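Local structure of putative secreted endoglycosylceramidase (Rhodococcus hoagii, 6JYZ) at residues C141-R147 with T165-G171. The protein probably hydrolyses the glycosidic bond between the sugar and the ceramide of glycolipids, as an endogalactosylceramidase of glycoside hydrolase family 5. Residues are numbered along the deposited sequence; the frame is centred on the assembly and turned at random.
Sequences CPPLLQR and TTCNIGG
Cys141 and Cys167 are joined by a disulfide (SG to SG 2.1 Å, chi3 -81°), and beside it Gln146 and Asn168 form a single antiparallel bridge, a hydrogen-bonded pair. Both segments belong to the long excursion between strand 119-124 and helix 177-187 of this family 5 glycosidase, whose catalytic domain is a beta/alpha barrel; the 17 residues separating them contain neither helix nor strand, so the covalent link and the bridge tie together two irregular runs of chain. The bridge is well formed: Gln146 N donates to Asn168 O at 2.8 Å and 171°, and Asn168 N returns a bond to Gln146 O.

The packing is tight around Leu145 and Cys167. Leu145, delivered by a type II turn starting at Pro142, lays its CB 3.7 Å from Cys167 CB; with CG anti to its own carbonyl carbon, the leucine fork opens over 165-171, CD1 against Thr165 CG2 and CD2 3.6 Å from Ile169 CG1. Thr165 OG1 lies 3.5 Å from Pro142 CD, and its CG2 sits near Pro142 CG, while OG1, anti to the backbone N (chi1 180°), closes an ST turn by accepting from Cys167 N at 3.1 Å. An alanine in place of Thr165, lacking OG1 and CG2, would probably leave Cys167 N without its acceptor in this turn and open a gap beside Leu145 CD1.

The Gln146 side is looser. Its extended, exposed side chain lies across the Gly170-Gly171 backbone without a hydrogen bond to it, and Ile169 and Gly170 are likewise exposed. Here a water spans the segments, donating to Leu144 O at 2.7 Å and accepting from Gly170 N at 2.8 Å.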
ATOM      1  N   CYS A 141     -22.522 -23.968  -7.367  1.00 17.50           N
ATOM      2  CA  CYS A 141     -22.295 -23.676  -5.969  1.00 16.82           C
ATOM      3  C   CYS A 141     -23.212 -24.455  -5.052  1.00 16.56           C
ATOM      4  O   CYS A 141     -24.364 -24.772  -5.394  1.00 17.82           O
ATOM      5  CB  CYS A 141     -22.628 -22.224  -5.692  1.00 17.31           C
ATOM      6  SG  CYS A 141     -21.302 -21.196  -6.369  1.00 21.07           S
ATOM      7  N   PRO A 142     -22.760 -24.735  -3.847  1.00 16.15           N
ATOM      8  CA  PRO A 142     -23.659 -25.205  -2.828  1.00 18.52           C
ATOM      9  C   PRO A 142     -24.738 -24.151  -2.685  1.00 17.37           C
ATOM     10  O   PRO A 142     -24.566 -22.961  -2.901  1.00 16.95           O
ATOM     11  CB  PRO A 142     -22.809 -25.274  -1.545  1.00 22.90           C
ATOM     12  CG  PRO A 142     -21.376 -25.467  -2.095  1.00 22.94           C
ATOM     13  CD  PRO A 142     -21.374 -24.579  -3.328  1.00 18.83           C
ATOM     14  N   PRO A 143     -25.915 -24.644  -2.234  1.00 19.46           N
ATOM     15  CA  PRO A 143     -26.941 -23.796  -1.746  1.00 21.56           C
ATOM     16  C   PRO A 143     -26.316 -22.772  -0.802  1.00 18.66           C
ATOM     17  O   PRO A 143     -25.432 -23.009   0.017  1.00 21.90           O
ATOM     18  CB  PRO A 143     -27.897 -24.768  -1.016  1.00 22.93           C
ATOM     19  CG  PRO A 143     -27.617 -26.102  -1.590  1.00 22.90           C
ATOM     20  CD  PRO A 143     -26.132 -26.057  -1.848  1.00 19.38           C
ATOM     21  N   LEU A 144     -26.871 -21.626  -1.028  1.00 15.39           N
ATOM     22  CA  LEU A 144     -26.750 -20.446  -0.196  1.00 13.83           C
ATOM     23  C   LEU A 144     -25.480 -19.653  -0.507  1.00 15.48           C
ATOM     24  O   LEU A 144     -25.284 -18.578   0.064  1.00 17.33           O
ATOM     25  CB  LEU A 144     -26.823 -20.733   1.313  1.00 15.86           C
ATOM     26  CG  LEU A 144     -28.049 -21.560   1.714  1.00 17.81           C
ATOM     27  CD1 LEU A 144     -27.998 -21.824   3.231  1.00 19.88           C
ATOM     28  CD2 LEU A 144     -29.308 -20.837   1.303  1.00 19.80           C
ATOM     29  N   LEU A 145     -24.593 -20.182  -1.349  1.00 13.41           N
ATOM     30  CA  LEU A 145     -23.322 -19.491  -1.657  1.00 12.95           C
ATOM     31  C   LEU A 145     -23.377 -18.892  -3.043  1.00 14.85           C
ATOM     32  O   LEU A 145     -24.144 -19.304  -3.908  1.00 17.23           O
ATOM     33  CB  LEU A 145     -22.174 -20.486  -1.579  1.00 13.52           C
ATOM     34  CG  LEU A 145     -22.010 -21.223  -0.252  1.00 15.60           C
ATOM     35  CD1 LEU A 145     -20.751 -22.062  -0.307  1.00 16.15           C
ATOM     36  CD2 LEU A 145     -21.933 -20.234   0.912  1.00 15.69           C
ATOM     37  N   GLN A 146     -22.488 -17.911  -3.278  1.00 14.14           N
ATOM     38  CA  GLN A 146     -22.343 -17.212  -4.556  1.00 15.68           C
ATOM     39  C   GLN A 146     -21.084 -17.704  -5.272  1.00 12.79           C
ATOM     40  O   GLN A 146     -20.094 -18.084  -4.649  1.00 12.37           O
ATOM     41  CB  GLN A 146     -22.251 -15.695  -4.277  1.00 15.26           C
ATOM     42  CG  GLN A 146     -23.582 -15.105  -3.796  1.00 20.72           C
ATOM     43  CD  GLN A 146     -23.632 -13.592  -3.830  1.00 23.19           C
ATOM     44  OE1 GLN A 146     -22.906 -12.909  -4.585  1.00 25.81           O
ATOM     45  NE2 GLN A 146     -24.492 -13.046  -2.987  1.00 28.16           N
ATOM     46  N   ARG A 147     -21.014 -17.557  -6.580  1.00 14.10           N
ATOM     47  CA  ARG A 147     -19.851 -17.974  -7.344  1.00 13.22           C
ATOM     48  C   ARG A 147     -18.636 -17.124  -7.005  1.00 13.37           C
ATOM     49  O   ARG A 147     -18.757 -15.900  -6.789  1.00 15.79           O
ATOM     50  CB  ARG A 147     -20.099 -17.748  -8.843  1.00 16.57           C
ATOM     51  CG  ARG A 147     -21.303 -18.585  -9.283  1.00 17.65           C
ATOM     52  CD  ARG A 147     -21.495 -18.519 -10.821  1.00 18.72           C
ATOM     53  NE  ARG A 147     -20.444 -19.224 -11.500  1.00 20.69           N
ATOM     54  CZ  ARG A 147     -20.296 -20.579 -11.561  1.00 20.44           C
ATOM     55  NH1 ARG A 147     -21.165 -21.329 -10.928  1.00 22.38           N
ATOM     56  NH2 ARG A 147     -19.226 -21.062 -12.130  1.00 22.84           N
ATOM     57  N   THR A 165     -15.142 -25.943  -1.666  1.00 10.88           N
ATOM     58  CA  THR A 165     -15.817 -25.115  -2.646  1.00 11.15           C
ATOM     59  C   THR A 165     -15.202 -23.716  -2.740  1.00 10.78           C
ATOM     60  O   THR A 165     -14.831 -23.106  -1.732  1.00 10.17           O
ATOM     61  CB  THR A 165     -17.317 -25.025  -2.321  1.00 10.62           C
ATOM     62  OG1 THR A 165     -17.916 -24.187  -3.319  1.00 12.19           O
ATOM     63  CG2 THR A 165     -17.642 -24.445  -0.992  1.00 11.43           C
ATOM     64  N   THR A 166     -15.110 -23.277  -3.981  1.00 11.17           N
ATOM     65  CA  THR A 166     -14.655 -21.924  -4.324  1.00 10.28           C
ATOM     66  C   THR A 166     -15.760 -20.895  -4.223  1.00 11.41           C
ATOM     67  O   THR A 166     -15.520 -19.686  -4.423  1.00 12.07           O
ATOM     68  CB  THR A 166     -14.086 -21.901  -5.746  1.00 11.05           C
ATOM     69  OG1 THR A 166     -15.141 -22.287  -6.641  1.00 12.94           O
ATOM     70  CG2 THR A 166     -12.920 -22.841  -5.864  1.00 12.53           C
ATOM     71  N   CYS A 167     -16.980 -21.299  -3.928  1.00 11.16           N
ATOM     72  CA  CYS A 167     -18.077 -20.350  -3.743  1.00 11.76           C
ATOM     73  C   CYS A 167     -18.017 -19.696  -2.395  1.00 12.01           C
ATOM     74  O   CYS A 167     -17.306 -20.156  -1.501  1.00 13.63           O
ATOM     75  CB  CYS A 167     -19.389 -21.070  -3.984  1.00 12.46           C
ATOM     76  SG  CYS A 167     -19.424 -21.853  -5.632  1.00 14.99           S
ATOM     77  N   ASN A 168     -18.665 -18.562  -2.252  1.00 11.17           N
ATOM     78  CA  ASN A 168     -18.509 -17.767  -1.036  1.00 10.87           C
ATOM     79  C   ASN A 168     -19.832 -17.289  -0.434  1.00 11.61           C
ATOM     80  O   ASN A 168     -20.889 -17.387  -1.071  1.00 13.00           O
ATOM     81  CB  ASN A 168     -17.558 -16.582  -1.319  1.00 11.69           C
ATOM     82  CG  ASN A 168     -18.036 -15.699  -2.432  1.00 13.28           C
ATOM     83  OD1 ASN A 168     -19.189 -15.277  -2.412  1.00 13.70           O
ATOM     84  ND2 ASN A 168     -17.178 -15.374  -3.392  1.00 13.54           N
ATOM     85  N   ILE A 169     -19.719 -16.803   0.802  1.00 12.21           N
ATOM     86  CA  ILE A 169     -20.905 -16.243   1.468  1.00 14.33           C
ATOM     87  C   ILE A 169     -21.068 -14.782   1.044  1.00 13.86           C
ATOM     88  O   ILE A 169     -20.168 -13.935   1.228  1.00 14.75           O
ATOM     89  CB  ILE A 169     -20.764 -16.374   2.975  1.00 14.49           C
ATOM     90  CG1 ILE A 169     -20.753 -17.846   3.348  1.00 15.39           C
ATOM     91  CG2 ILE A 169     -21.928 -15.676   3.719  1.00 16.67           C
ATOM     92  CD1 ILE A 169     -20.534 -18.110   4.876  1.00 19.04           C
ATOM     93  N   GLY A 170     -22.180 -14.487   0.373  1.00 14.97           N
ATOM     94  CA  GLY A 170     -22.559 -13.082   0.134  1.00 15.26           C
ATOM     95  C   GLY A 170     -21.760 -12.402  -0.965  1.00 17.63           C
ATOM     96  O   GLY A 170     -21.856 -11.195  -1.087  1.00 18.61           O
ATOM     97  N   GLY A 171     -20.956 -13.116  -1.775  1.00 15.36           N
ATOM     98  CA  GLY A 171     -20.095 -12.511  -2.788  1.00 14.47           C
ATOM     99  C   GLY A 171     -18.807 -11.958  -2.175  1.00 13.46           C
ATOM    100  O   GLY A 171     -17.991 -11.428  -2.934  1.00 16.39           O
TER
HETATM  101  O   HOH W   1     -24.426 -16.073  -0.198  1.00 23.53           O